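PDB 3E38: two-domain protein containing predicted PHP-like metal-dependent phosphoesterase from Bacteroides vulgatus ATCC 8482, which is of unproven activity but probably acts as a zinc-dependent phosphoesterase of the PHP family, perhaps a 5'-3' exonuclease on nucleic acids. Local coordinates for residues I8-L13 and M213-A218; L19-H24 and Q224-A229; A105-D110 and E228-R233; G130-W135 and N186-G191. All blocks are in the same frame, centred on the assembly; numbering follows the deposited sequence.

Contact 1 of 4, residues I8-L13 and M213-A218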
loop_
_atom_site.group_PDB
_atom_site.type_symbol
_atom_site.label_atom_id
_atom_site.label_comp_id
_atom_site.label_asym_id
_atom_site.label_seq_id
_atom_site.Cartn_x
_atom_site.Cartn_y
_atom_site.Cartn_z
ATOM N N ILE B 8 -18.023 -1.146 -4.527
ATOM C CA ILE B 8 -17.646 -2.516 -4.865
ATOM C C ILE B 8 -18.193 -2.782 -6.274
ATOM O O ILE B 8 -19.407 -2.941 -6.473
ATOM C CB ILE B 8 -18.214 -3.545 -3.877
ATOM C CG1 ILE B 8 -17.726 -3.236 -2.440
ATOM C CG2 ILE B 8 -17.843 -4.970 -4.321
ATOM C CD1 ILE B 8 -18.439 -4.012 -1.337
ATOM N N GLN B 9 -17.275 -2.824 -7.237
ATOM C CA GLN B 9 -17.610 -3.009 -8.652
ATOM C C GLN B 9 -17.791 -4.444 -9.078
ATOM O O GLN B 9 -16.851 -5.140 -9.422
ATOM C CB GLN B 9 -16.548 -2.363 -9.515
ATOM C CG GLN B 9 -16.483 -0.844 -9.300
ATOM C CD GLN B 9 -15.460 -0.235 -10.213
ATOM O OE1 GLN B 9 -15.566 -0.339 -11.431
ATOM N NE2 GLN B 9 -14.433 0.344 -9.639
ATOM N N VAL B 10 -19.042 -4.856 -9.005
ATOM C CA VAL B 10 -19.467 -6.196 -9.423
ATOM C C VAL B 10 -20.736 -6.007 -10.259
ATOM O O VAL B 10 -21.379 -4.962 -10.170
ATOM C CB VAL B 10 -19.717 -7.167 -8.247
ATOM C CG1 VAL B 10 -18.383 -7.554 -7.580
ATOM C CG2 VAL B 10 -20.697 -6.571 -7.258
ATOM N N PRO B 11 -21.078 -6.993 -11.066
ATOM C CA PRO B 11 -22.267 -6.795 -11.858
ATOM C C PRO B 11 -23.561 -7.198 -11.196
ATOM O O PRO B 11 -23.607 -7.754 -10.081
ATOM C CB PRO B 11 -22.039 -7.703 -13.081
ATOM C CG PRO B 11 -21.001 -8.740 -12.643
ATOM C CD PRO B 11 -20.472 -8.324 -11.289
ATOM N N ASP B 12 -24.604 -6.922 -11.964
ATOM C CA ASP B 12 -25.972 -7.238 -11.608
ATOM C C ASP B 12 -26.488 -8.318 -12.480
ATOM O O ASP B 12 -26.289 -8.293 -13.652
ATOM C CB ASP B 12 -26.888 -6.037 -11.825
ATOM C CG ASP B 12 -26.558 -4.887 -10.908
ATOM O OD1 ASP B 12 -26.278 -5.113 -9.693
ATOM O OD2 ASP B 12 -26.588 -3.757 -11.419
ATOM N N LEU B 13 -27.178 -9.265 -11.881
ATOM C CA LEU B 13 -27.853 -10.272 -12.654
ATOM C C LEU B 13 -29.046 -9.572 -13.268
ATOM O O LEU B 13 -29.557 -8.580 -12.726
ATOM C CB LEU B 13 -28.334 -11.436 -11.780
ATOM C CG LEU B 13 -27.269 -12.266 -11.091
ATOM C CD1 LEU B 13 -27.922 -13.271 -10.160
ATOM C CD2 LEU B 13 -26.381 -12.966 -12.120
HETATM N N MSE B 213 -18.436 -10.923 3.284
HETATM C CA MSE B 213 -19.769 -10.374 3.162
HETATM C C MSE B 213 -20.675 -11.203 2.303
HETATM O O MSE B 213 -20.311 -12.257 1.856
HETATM C CB MSE B 213 -19.668 -8.978 2.536
HETATM C CG MSE B 213 -19.187 -8.995 1.078
HETATM SE SE MSE B 213 -18.982 -7.188 0.335
HETATM C CE MSE B 213 -17.440 -6.660 1.414
ATOM N N THR B 214 -21.882 -10.696 2.090
ATOM C CA THR B 214 -22.879 -11.406 1.245
ATOM C C THR B 214 -23.393 -10.555 0.108
ATOM O O THR B 214 -23.793 -9.400 0.279
ATOM C CB THR B 214 -24.119 -11.907 2.046
ATOM O OG1 THR B 214 -23.701 -12.699 3.145
ATOM C CG2 THR B 214 -25.060 -12.708 1.187
ATOM N N PHE B 215 -23.291 -11.117 -1.079
ATOM C CA PHE B 215 -23.918 -10.514 -2.242
ATOM C C PHE B 215 -25.380 -10.971 -2.249
ATOM O O PHE B 215 -25.678 -12.201 -2.247
ATOM C CB PHE B 215 -23.254 -10.911 -3.575
ATOM C CG PHE B 215 -21.882 -10.380 -3.760
ATOM C CD1 PHE B 215 -21.425 -9.339 -2.975
ATOM C CD2 PHE B 215 -21.083 -10.843 -4.806
ATOM C CE1 PHE B 215 -20.146 -8.832 -3.149
ATOM C CE2 PHE B 215 -19.799 -10.329 -5.007
ATOM C CZ PHE B 215 -19.334 -9.330 -4.177
ATOM N N VAL B 216 -26.279 -9.983 -2.228
ATOM C CA VAL B 216 -27.729 -10.217 -2.258
ATOM C C VAL B 216 -28.336 -9.680 -3.559
ATOM O O VAL B 216 -28.239 -8.484 -3.875
ATOM C CB VAL B 216 -28.460 -9.599 -1.022
ATOM C CG1 VAL B 216 -29.950 -9.994 -0.984
ATOM C CG2 VAL B 216 -27.790 -10.020 0.301
ATOM N N PHE B 217 -28.982 -10.579 -4.299
ATOM C CA PHE B 217 -29.595 -10.222 -5.593
ATOM C C PHE B 217 -31.076 -9.932 -5.412
ATOM O O PHE B 217 -31.950 -10.810 -5.470
ATOM C CB PHE B 217 -29.335 -11.300 -6.634
ATOM C CG PHE B 217 -27.905 -11.745 -6.678
ATOM C CD1 PHE B 217 -26.944 -10.970 -7.293
ATOM C CD2 PHE B 217 -27.515 -12.927 -6.075
ATOM C CE1 PHE B 217 -25.626 -11.379 -7.321
ATOM C CE2 PHE B 217 -26.220 -13.321 -6.115
ATOM C CZ PHE B 217 -25.272 -12.543 -6.737
ATOM N N ALA B 218 -31.306 -8.649 -5.204
ATOM C CA ALA B 218 -32.587 -8.070 -4.834
ATOM C C ALA B 218 -33.296 -7.423 -6.011
ATOM O O ALA B 218 -32.660 -6.984 -6.945
ATOM C CB ALA B 218 -32.362 -7.023 -3.682
#

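Contact 2 of 4, residues L19-H24 and Q224-A229. With ZN (zinc ion), chain I.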
loop_
_atom_site.group_PDB
_atom_site.type_symbol
_atom_site.label_atom_id
_atom_site.label_comp_id
_atom_site.label_asym_id
_atom_site.label_seq_id
_atom_site.Cartn_x
_atom_site.Cartn_y
_atom_site.Cartn_z
ATOM N N LEU B 19 -26.682 -6.192 -4.158
ATOM C CA LEU B 19 -26.446 -5.473 -2.908
ATOM C C LEU B 19 -25.395 -6.184 -2.058
ATOM O O LEU B 19 -25.304 -7.463 -1.989
ATOM C CB LEU B 19 -27.777 -5.327 -2.173
ATOM C CG LEU B 19 -28.937 -4.688 -2.945
ATOM C CD1 LEU B 19 -30.252 -4.810 -2.134
ATOM C CD2 LEU B 19 -28.606 -3.184 -3.344
ATOM N N LYS B 20 -24.570 -5.369 -1.431
ATOM C CA LYS B 20 -23.451 -5.885 -0.603
ATOM C C LYS B 20 -23.788 -5.712 0.864
ATOM O O LYS B 20 -23.948 -4.590 1.368
ATOM C CB LYS B 20 -22.115 -5.244 -0.990
ATOM C CG LYS B 20 -21.795 -5.284 -2.510
ATOM C CD LYS B 20 -22.174 -3.972 -3.170
ATOM C CE LYS B 20 -21.955 -3.993 -4.674
ATOM N NZ LYS B 20 -22.155 -2.658 -5.328
ATOM N N CYS B 21 -23.962 -6.849 1.536
ATOM C CA CYS B 21 -24.453 -6.827 2.910
ATOM C C CYS B 21 -23.616 -7.598 3.921
ATOM O O CYS B 21 -22.966 -8.592 3.568
ATOM C CB CYS B 21 -25.886 -7.377 2.928
ATOM S SG CYS B 21 -26.969 -6.689 1.649
ATOM N N ASP B 22 -23.626 -7.082 5.161
ATOM C CA ASP B 22 -22.944 -7.683 6.339
ATOM C C ASP B 22 -23.983 -7.846 7.446
ATOM O O ASP B 22 -24.404 -6.883 8.099
ATOM C CB ASP B 22 -21.755 -6.837 6.775
ATOM C CG ASP B 22 -20.849 -7.536 7.764
ATOM O OD1 ASP B 22 -21.107 -8.724 8.045
ATOM O OD2 ASP B 22 -19.868 -6.885 8.235
ATOM N N PHE B 23 -24.403 -9.084 7.645
ATOM C CA PHE B 23 -25.538 -9.364 8.534
ATOM C C PHE B 23 -25.154 -9.779 9.943
ATOM O O PHE B 23 -25.943 -10.378 10.661
ATOM C CB PHE B 23 -26.393 -10.471 7.902
ATOM C CG PHE B 23 -27.009 -10.101 6.566
ATOM C CD1 PHE B 23 -27.861 -9.016 6.464
ATOM C CD2 PHE B 23 -26.790 -10.874 5.453
ATOM C CE1 PHE B 23 -28.455 -8.703 5.287
ATOM C CE2 PHE B 23 -27.381 -10.560 4.252
ATOM C CZ PHE B 23 -28.204 -9.473 4.170
ATOM N N HIS B 24 -23.917 -9.490 10.310
ATOM C CA HIS B 24 -23.379 -9.962 11.590
ATOM C C HIS B 24 -22.177 -9.157 12.031
ATOM O O HIS B 24 -21.104 -9.199 11.452
ATOM C CB HIS B 24 -22.975 -11.430 11.428
ATOM C CG HIS B 24 -22.633 -12.133 12.695
ATOM N ND1 HIS B 24 -22.630 -13.509 12.781
ATOM C CD2 HIS B 24 -22.360 -11.677 13.937
ATOM C CE1 HIS B 24 -22.325 -13.873 14.010
ATOM N NE2 HIS B 24 -22.151 -12.784 14.734
ATOM N N GLN B 224 -37.277 -4.736 2.271
ATOM C CA GLN B 224 -38.166 -5.814 1.791
ATOM C C GLN B 224 -37.468 -6.530 0.641
ATOM O O GLN B 224 -37.566 -7.770 0.466
ATOM C CB GLN B 224 -39.565 -5.267 1.379
ATOM N N GLY B 225 -36.739 -5.751 -0.151
ATOM C CA GLY B 225 -36.013 -6.315 -1.288
ATOM C C GLY B 225 -35.005 -7.346 -0.813
ATOM O O GLY B 225 -34.904 -8.500 -1.317
ATOM N N ILE B 226 -34.288 -6.950 0.214
ATOM C CA ILE B 226 -33.272 -7.831 0.786
ATOM C C ILE B 226 -33.897 -9.093 1.358
ATOM O O ILE B 226 -33.435 -10.199 1.155
ATOM C CB ILE B 226 -32.524 -7.145 1.885
ATOM C CG1 ILE B 226 -31.666 -6.001 1.294
ATOM C CG2 ILE B 226 -31.631 -8.132 2.644
ATOM C CD1 ILE B 226 -30.890 -5.320 2.308
ATOM N N ARG B 227 -34.961 -8.886 2.094
ATOM C CA ARG B 227 -35.636 -9.962 2.778
ATOM C C ARG B 227 -36.124 -10.980 1.775
ATOM O O ARG B 227 -35.975 -12.186 2.005
ATOM C CB ARG B 227 -36.800 -9.450 3.644
ATOM C CG ARG B 227 -37.593 -10.582 4.320
ATOM C CD ARG B 227 -36.669 -11.464 5.087
ATOM N NE ARG B 227 -37.290 -12.630 5.705
ATOM C CZ ARG B 227 -37.877 -12.633 6.905
ATOM N NH1 ARG B 227 -38.005 -11.525 7.648
ATOM N NH2 ARG B 227 -38.350 -13.757 7.361
ATOM N N GLU B 228 -36.664 -10.493 0.648
ATOM C CA GLU B 228 -37.225 -11.395 -0.406
ATOM C C GLU B 228 -36.106 -12.213 -1.088
ATOM O O GLU B 228 -36.232 -13.423 -1.378
ATOM C CB GLU B 228 -38.085 -10.621 -1.428
ATOM C CG GLU B 228 -38.698 -11.498 -2.537
ATOM C CD GLU B 228 -37.760 -11.761 -3.698
ATOM O OE1 GLU B 228 -36.745 -11.021 -3.847
ATOM O OE2 GLU B 228 -38.070 -12.683 -4.490
ATOM N N ALA B 229 -34.975 -11.558 -1.256
ATOM C CA ALA B 229 -33.778 -12.222 -1.802
ATOM C C ALA B 229 -33.352 -13.357 -0.870
ATOM O O ALA B 229 -33.112 -14.507 -1.295
ATOM C CB ALA B 229 -32.629 -11.232 -1.967
HETATM ZN ZN ZN I . -21.040 -12.691 16.617
HETATM O O HOH W 1 -20.894 -14.791 16.414
#

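Contact 3 of 4, residues A105-D110 and E228-R233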
loop_
_atom_site.group_PDB
_atom_site.type_symbol
_atom_site.label_atom_id
_atom_site.label_comp_id
_atom_site.label_asym_id
_atom_site.label_seq_id
_atom_site.Cartn_x
_atom_site.Cartn_y
_atom_site.Cartn_z
ATOM N N ALA B 105 -30.754 -13.783 14.449
ATOM C CA ALA B 105 -32.147 -13.481 14.155
ATOM C C ALA B 105 -32.123 -12.075 13.588
ATOM O O ALA B 105 -31.756 -11.138 14.287
ATOM C CB ALA B 105 -33.004 -13.553 15.416
ATOM N N ILE B 106 -32.430 -11.943 12.300
ATOM C CA ILE B 106 -32.489 -10.619 11.685
ATOM C C ILE B 106 -33.909 -10.348 11.179
ATOM O O ILE B 106 -34.794 -11.223 11.092
ATOM C CB ILE B 106 -31.368 -10.375 10.613
ATOM C CG1 ILE B 106 -31.579 -11.230 9.363
ATOM C CG2 ILE B 106 -29.957 -10.649 11.246
ATOM C CD1 ILE B 106 -30.644 -10.922 8.238
ATOM N N PHE B 107 -34.122 -9.069 10.943
ATOM C CA PHE B 107 -35.443 -8.547 10.572
ATOM C C PHE B 107 -36.366 -8.601 11.785
ATOM O O PHE B 107 -37.562 -8.763 11.711
ATOM C CB PHE B 107 -36.019 -9.215 9.318
ATOM C CG PHE B 107 -35.342 -8.745 8.050
ATOM C CD1 PHE B 107 -35.615 -7.492 7.553
ATOM C CD2 PHE B 107 -34.363 -9.494 7.434
ATOM C CE1 PHE B 107 -34.994 -7.043 6.445
ATOM C CE2 PHE B 107 -33.733 -9.056 6.290
ATOM C CZ PHE B 107 -34.041 -7.823 5.800
ATOM N N LEU B 108 -35.750 -8.468 12.929
ATOM C CA LEU B 108 -36.503 -8.335 14.174
ATOM C C LEU B 108 -37.182 -7.001 14.249
ATOM O O LEU B 108 -36.765 -6.025 13.599
ATOM C CB LEU B 108 -35.569 -8.433 15.410
ATOM C CG LEU B 108 -34.944 -9.826 15.590
ATOM C CD1 LEU B 108 -34.000 -9.879 16.778
ATOM C CD2 LEU B 108 -36.011 -10.937 15.682
ATOM N N SER B 109 -38.212 -6.957 15.092
ATOM C CA SER B 109 -38.927 -5.716 15.408
ATOM C C SER B 109 -38.543 -5.262 16.815
ATOM O O SER B 109 -38.514 -4.070 17.132
ATOM C CB SER B 109 -40.438 -5.895 15.275
ATOM O OG SER B 109 -40.914 -6.876 16.168
ATOM N N ASP B 110 -38.167 -6.234 17.630
ATOM C CA ASP B 110 -37.764 -5.972 19.015
ATOM C C ASP B 110 -36.812 -7.065 19.523
ATOM O O ASP B 110 -37.129 -8.278 19.510
ATOM C CB ASP B 110 -39.068 -5.836 19.867
ATOM C CG ASP B 110 -38.808 -5.464 21.306
ATOM O OD1 ASP B 110 -37.635 -5.313 21.722
ATOM O OD2 ASP B 110 -39.783 -5.337 22.046
ATOM N N GLU B 228 -36.664 -10.493 0.648
ATOM C CA GLU B 228 -37.225 -11.395 -0.406
ATOM C C GLU B 228 -36.106 -12.213 -1.088
ATOM O O GLU B 228 -36.232 -13.423 -1.378
ATOM C CB GLU B 228 -38.085 -10.621 -1.428
ATOM C CG GLU B 228 -38.698 -11.498 -2.537
ATOM C CD GLU B 228 -37.760 -11.761 -3.698
ATOM O OE1 GLU B 228 -36.745 -11.021 -3.847
ATOM O OE2 GLU B 228 -38.070 -12.683 -4.490
ATOM N N ALA B 229 -34.975 -11.558 -1.256
ATOM C CA ALA B 229 -33.778 -12.222 -1.802
ATOM C C ALA B 229 -33.352 -13.357 -0.870
ATOM O O ALA B 229 -33.112 -14.507 -1.295
ATOM C CB ALA B 229 -32.629 -11.232 -1.967
ATOM N N LEU B 230 -33.283 -13.025 0.407
ATOM C CA LEU B 230 -32.828 -13.988 1.418
ATOM C C LEU B 230 -33.792 -15.123 1.527
ATOM O O LEU B 230 -33.395 -16.251 1.760
ATOM C CB LEU B 230 -32.641 -13.375 2.813
ATOM C CG LEU B 230 -31.601 -12.263 2.987
ATOM C CD1 LEU B 230 -31.673 -11.647 4.404
ATOM C CD2 LEU B 230 -30.220 -12.805 2.701
ATOM N N ASP B 231 -35.070 -14.823 1.353
ATOM C CA ASP B 231 -36.100 -15.845 1.529
ATOM C C ASP B 231 -36.005 -16.850 0.433
ATOM O O ASP B 231 -36.410 -18.031 0.572
ATOM C CB ASP B 231 -37.517 -15.261 1.516
ATOM C CG ASP B 231 -37.859 -14.536 2.792
ATOM O OD1 ASP B 231 -37.169 -14.754 3.806
ATOM O OD2 ASP B 231 -38.845 -13.775 2.791
ATOM N N ASN B 232 -35.460 -16.364 -0.660
ATOM C CA ASN B 232 -35.394 -17.122 -1.906
ATOM C C ASN B 232 -33.998 -17.576 -2.261
ATOM O O ASN B 232 -33.739 -17.976 -3.380
ATOM C CB ASN B 232 -36.019 -16.281 -3.018
ATOM C CG ASN B 232 -37.529 -16.201 -2.895
ATOM O OD1 ASN B 232 -38.226 -17.231 -2.997
ATOM N ND2 ASN B 232 -38.053 -14.991 -2.708
ATOM N N ARG B 233 -33.122 -17.471 -1.271
ATOM C CA ARG B 233 -31.701 -17.871 -1.329
ATOM C C ARG B 233 -30.861 -17.248 -2.446
ATOM O O ARG B 233 -29.897 -17.848 -2.943
ATOM C CB ARG B 233 -31.627 -19.383 -1.460
ATOM C CG ARG B 233 -32.582 -20.120 -0.525
ATOM C CD ARG B 233 -32.863 -21.506 -1.088
ATOM N NE ARG B 233 -33.452 -21.406 -2.428
ATOM C CZ ARG B 233 -34.759 -21.294 -2.692
ATOM N NH1 ARG B 233 -35.661 -21.272 -1.713
ATOM N NH2 ARG B 233 -35.173 -21.205 -3.952
#

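Contact 4 of 4, residues G130-W135 and N186-G191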
loop_
_atom_site.group_PDB
_atom_site.type_symbol
_atom_site.label_atom_id
_atom_site.label_comp_id
_atom_site.label_asym_id
_atom_site.label_seq_id
_atom_site.Cartn_x
_atom_site.Cartn_y
_atom_site.Cartn_z
ATOM N N GLY B 130 -41.334 -13.308 13.078
ATOM C CA GLY B 130 -41.084 -13.685 11.684
ATOM C C GLY B 130 -39.663 -13.385 11.184
ATOM O O GLY B 130 -39.436 -13.150 9.999
ATOM N N ALA B 131 -38.723 -13.337 12.119
ATOM C CA ALA B 131 -37.289 -13.099 11.833
ATOM C C ALA B 131 -36.684 -14.050 10.810
ATOM O O ALA B 131 -37.065 -15.226 10.737
ATOM C CB ALA B 131 -36.468 -13.232 13.122
ATOM N N PHE B 132 -35.702 -13.535 10.065
ATOM C CA PHE B 132 -34.895 -14.390 9.174
ATOM C C PHE B 132 -33.741 -14.874 10.053
ATOM O O PHE B 132 -33.023 -14.091 10.679
ATOM C CB PHE B 132 -34.427 -13.683 7.921
ATOM C CG PHE B 132 -33.592 -14.552 7.010
ATOM C CD1 PHE B 132 -32.193 -14.632 7.190
ATOM C CD2 PHE B 132 -34.183 -15.266 5.952
ATOM C CE1 PHE B 132 -31.401 -15.424 6.352
ATOM C CE2 PHE B 132 -33.398 -16.064 5.096
ATOM C CZ PHE B 132 -31.989 -16.132 5.299
HETATM N N MSE B 133 -33.652 -16.191 10.166
HETATM C CA MSE B 133 -32.710 -16.827 11.099
HETATM C C MSE B 133 -31.662 -17.682 10.458
HETATM O O MSE B 133 -31.959 -18.546 9.638
HETATM C CB MSE B 133 -33.499 -17.692 12.102
HETATM C CG MSE B 133 -34.222 -16.818 13.166
HETATM SE SE MSE B 133 -35.628 -17.728 14.115
HETATM C CE MSE B 133 -37.006 -17.731 12.742
ATOM N N PHE B 134 -30.422 -17.464 10.874
ATOM C CA PHE B 134 -29.353 -18.313 10.371
ATOM C C PHE B 134 -28.336 -18.770 11.410
ATOM O O PHE B 134 -28.074 -18.115 12.386
ATOM C CB PHE B 134 -28.674 -17.677 9.155
ATOM C CG PHE B 134 -28.047 -16.328 9.419
ATOM C CD1 PHE B 134 -26.731 -16.232 9.855
ATOM C CD2 PHE B 134 -28.767 -15.159 9.193
ATOM C CE1 PHE B 134 -26.134 -14.972 10.062
ATOM C CE2 PHE B 134 -28.185 -13.901 9.389
ATOM C CZ PHE B 134 -26.860 -13.813 9.832
ATOM N N TRP B 135 -27.839 -19.978 11.192
ATOM C CA TRP B 135 -26.789 -20.563 12.022
ATOM C C TRP B 135 -25.423 -19.875 11.764
ATOM O O TRP B 135 -24.921 -19.804 10.627
ATOM C CB TRP B 135 -26.752 -22.068 11.774
ATOM C CG TRP B 135 -25.812 -22.829 12.601
ATOM C CD1 TRP B 135 -25.214 -22.432 13.758
ATOM C CD2 TRP B 135 -25.449 -24.203 12.410
ATOM N NE1 TRP B 135 -24.451 -23.453 14.274
ATOM C CE2 TRP B 135 -24.585 -24.556 13.466
ATOM C CE3 TRP B 135 -25.762 -25.155 11.444
ATOM C CZ2 TRP B 135 -24.014 -25.825 13.572
ATOM C CZ3 TRP B 135 -25.227 -26.417 11.558
ATOM C CH2 TRP B 135 -24.348 -26.741 12.614
ATOM N N ASN B 186 -31.745 -26.829 1.286
ATOM C CA ASN B 186 -32.305 -25.677 0.565
ATOM C C ASN B 186 -32.278 -24.362 1.341
ATOM O O ASN B 186 -33.280 -23.647 1.424
ATOM C CB ASN B 186 -33.754 -25.973 0.163
ATOM C CG ASN B 186 -34.254 -25.032 -0.918
ATOM O OD1 ASN B 186 -33.463 -24.434 -1.647
ATOM N ND2 ASN B 186 -35.559 -24.898 -1.031
ATOM N N LEU B 187 -31.121 -24.045 1.903
ATOM C CA LEU B 187 -30.981 -22.856 2.714
ATOM C C LEU B 187 -30.166 -21.795 2.012
ATOM O O LEU B 187 -29.466 -22.035 1.016
ATOM C CB LEU B 187 -30.320 -23.192 4.055
ATOM C CG LEU B 187 -30.992 -24.296 4.879
ATOM C CD1 LEU B 187 -30.054 -24.948 5.846
ATOM C CD2 LEU B 187 -32.182 -23.741 5.625
ATOM N N THR B 188 -30.262 -20.614 2.594
ATOM C CA THR B 188 -29.551 -19.416 2.106
ATOM C C THR B 188 -28.126 -19.393 2.611
ATOM O O THR B 188 -27.917 -19.444 3.802
ATOM C CB THR B 188 -30.282 -18.167 2.527
ATOM O OG1 THR B 188 -31.597 -18.249 1.969
ATOM C CG2 THR B 188 -29.571 -16.881 2.047
HETATM N N MSE B 189 -27.159 -19.363 1.682
HETATM C CA MSE B 189 -25.732 -19.277 2.040
HETATM C C MSE B 189 -25.422 -17.840 2.369
HETATM O O MSE B 189 -25.731 -16.938 1.601
HETATM C CB MSE B 189 -24.827 -19.754 0.914
HETATM C CG MSE B 189 -25.111 -21.185 0.502
HETATM SE SE MSE B 189 -23.850 -21.707 -0.805
HETATM C CE MSE B 189 -24.877 -23.274 -1.521
ATOM N N ILE B 190 -24.854 -17.684 3.554
ATOM C CA ILE B 190 -24.519 -16.394 4.144
ATOM C C ILE B 190 -23.037 -16.176 4.396
ATOM O O ILE B 190 -22.302 -17.067 4.760
ATOM C CB ILE B 190 -25.230 -16.179 5.510
ATOM C CG1 ILE B 190 -26.740 -16.159 5.371
ATOM C CG2 ILE B 190 -24.817 -14.798 6.125
ATOM C CD1 ILE B 190 -27.283 -14.920 4.669
ATOM N N GLY B 191 -22.623 -14.931 4.263
ATOM C CA GLY B 191 -21.256 -14.594 4.600
ATOM C C GLY B 191 -21.168 -13.260 5.307
ATOM O O GLY B 191 -21.674 -12.246 4.825
#

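Contact 1 of 4, residues I8-L13 and M213-A218
Ile8 and Met213 meet tip to tip where the loop leading into the PHP barrel passes over strand 213-218, on the face turned away from the barrel interior. The loop runs roughly along the strand, with end-to-end directions 32° apart, and the strand's alternate residues answer it. Ile8 reaches toward the strand until its CD1 lies 3.6 Å from the SE atom of Met213, a selenomethionine whose chain bends at its last torsion. Val10 comes next: its CG1, lying anti to its own carbonyl carbon (chi1 -71°), meets the far end of the Phe215 ring obliquely, 4.0 Å from CZ. Val10 also rests on Leu280 of the Ig-like region, so the loop lies at the junction of the barrel and the second domain. Pro11 and Asp12 turn to other neighbours; Asp12 OD1 accepts from Thr18 N and Pro11 O bonds to Thr18 OG1, which ties the loop to strand 17-22. Leu13 then finds a flat surface in the Phe217 ring, with Leu249 and Pro252 of helix 247-257 touching it as well. Were Phe217 cut back to an alanine, Leu13 CD1 would be likely to lose its aromatic partner and a gap to open between loop and strand. Leu13 CD1 makes a CH-pi contact, 3.9 Å from the centroid of the Phe217 ring and 15° off its normal.

Contact 2 of 4, residues L19-H24 and Q224-A229
Ile226, on helix 223-231, pushes its whole side chain among three residues that follow one another alternately along strand 17-22 and just past it. Its CG1 crosses the end of Leu19, 3.9 Å from CD1. At the tip, Ile226 CD1 stands 4.2 Å from Cys21 SG. The CG2 branch, lying anti to the backbone N, is carried to the other side and comes obliquely on the Phe23 ring, 4.0 Å from CZ; these two side chains slide past each other in opposite directions. Farther out, Ala50 of the adjoining strand 50-56 touches both Cys21 and Ile226, and Leu19 and Cys21 are paired through the backbone with Val216 and Thr214 on the other flank. The neighbour of Phe23 in the chain is His24, whose NE2 binds zinc at 2.2 Å; a water also binds this zinc, at 2.1 Å. His26, Glu93 and Asp194 bind the same ion, and His24 ND1 is held by Glu167 OE2. This is the PHP arrangement, with metal ligands at the ends of barrel strands. The contact itself is purely apolar and buried, so at Ile226 the helix is probably held by fit and exclusion of water, while the metal-binding chemistry begins one residue beyond Phe23, at His24.

Contact 3 of 4, residues A105-D110 and E228-R233
Ile106 and Leu230 lie with their CA atoms 10.8 Å apart, the one on strand 102-106, with Phe107 next in the chain at positive phi (71°), the other on the last turn of helix 223-231, so long side chains must bridge the distance. One methyl does so: Leu230 CD1 sits 4.0 Å from Ile106 CD1, the two side chains crossing at about a right angle, and 3.8 Å from CE2 of Phe107, which it meets at the ring edge and in the ring plane. Ile106 holds CG1 between its backbone N and carbonyl carbon (chi1 69°), the rotation that carries its CD1 out to the leucine. The helix stops immediately afterward in a Schellman motif with Arg233, at positive phi, as its C-prime residue. Asn232 ND2 adds a side-chain bond of 2.7 Å to the backbone O of Glu228, a bent bond, its donor tilted 32° from the carbonyl plane. Around the contact, Ile106 also packs on Ile89 of strand 87-95 and on Phe132 and Phe134 of strand 132-135, and Leu230 on Ile190 of strand 188-192: the helix end lies against the inner faces of several barrel strands at once.

Contact 4 of 4, residues G130-W135 and N186-G191
The Phe134 ring carries CG2 of Ile190 over one face, 4.2 Å above the plane and offset toward the rim, with the two side chains crossing at about a right angle. The Phe132 ring is met differently: Thr188 approaches at its edge, CB lying in the ring plane 3.8 Å from CZ, while Ile190 CD1 comes at it obliquely, 4.5 Å from CE1. Ile190 therefore serves both rings with separate branches, CG2 to one and the end of the CG1 branch to the other. The two phenylalanines reach it by different rotations about chi1: Phe132 swings out anti to its backbone N (180°), whereas Phe134 tucks CG between backbone N and carbonyl carbon (60°). In the curled sheet of the PHP barrel, strands 132-135 and 188-192 are not neighbours; both pair in parallel with strand 165-170, which lies between them. Their short segments run 71° apart with axes 8.8 Å from each other at closest, and their side chains meet on the inner side of the curled sheet. Thr188 brings CB nearest the ring, and its OG1 is bonded to the backbone O of Leu230 on helix 223-231. At the other end, Phe134 leans on Phe23, and the nearest atoms of the Phe134 and His24 side chains are about 5 Å apart, His24 being a zinc ligand.

In the fold
All four contacts are buried and apolar across their segments, but they occupy different layers. Contacts 2, 3 and 4 lie inside the curled sheet: contacts 2 and 3 use successive turns of helix 223-231, contact 4 joins two strands beside it, and Phe23 of contact 2 touches both Ile106 and Leu230. Contact 1 covers the other face of strand 213-218, toward the Ig-like domain; of the loop residues that touch the strand, Ile8 and Val10 are partly exposed and Leu13 is buried. Contact 1 has a methyl over a ring face and a selenium contact, contact 2 aliphatic branches with a sulfur, contact 3 one methyl at a ring edge, contact 4 both approaches. Zinc is bound directly only within contact 2.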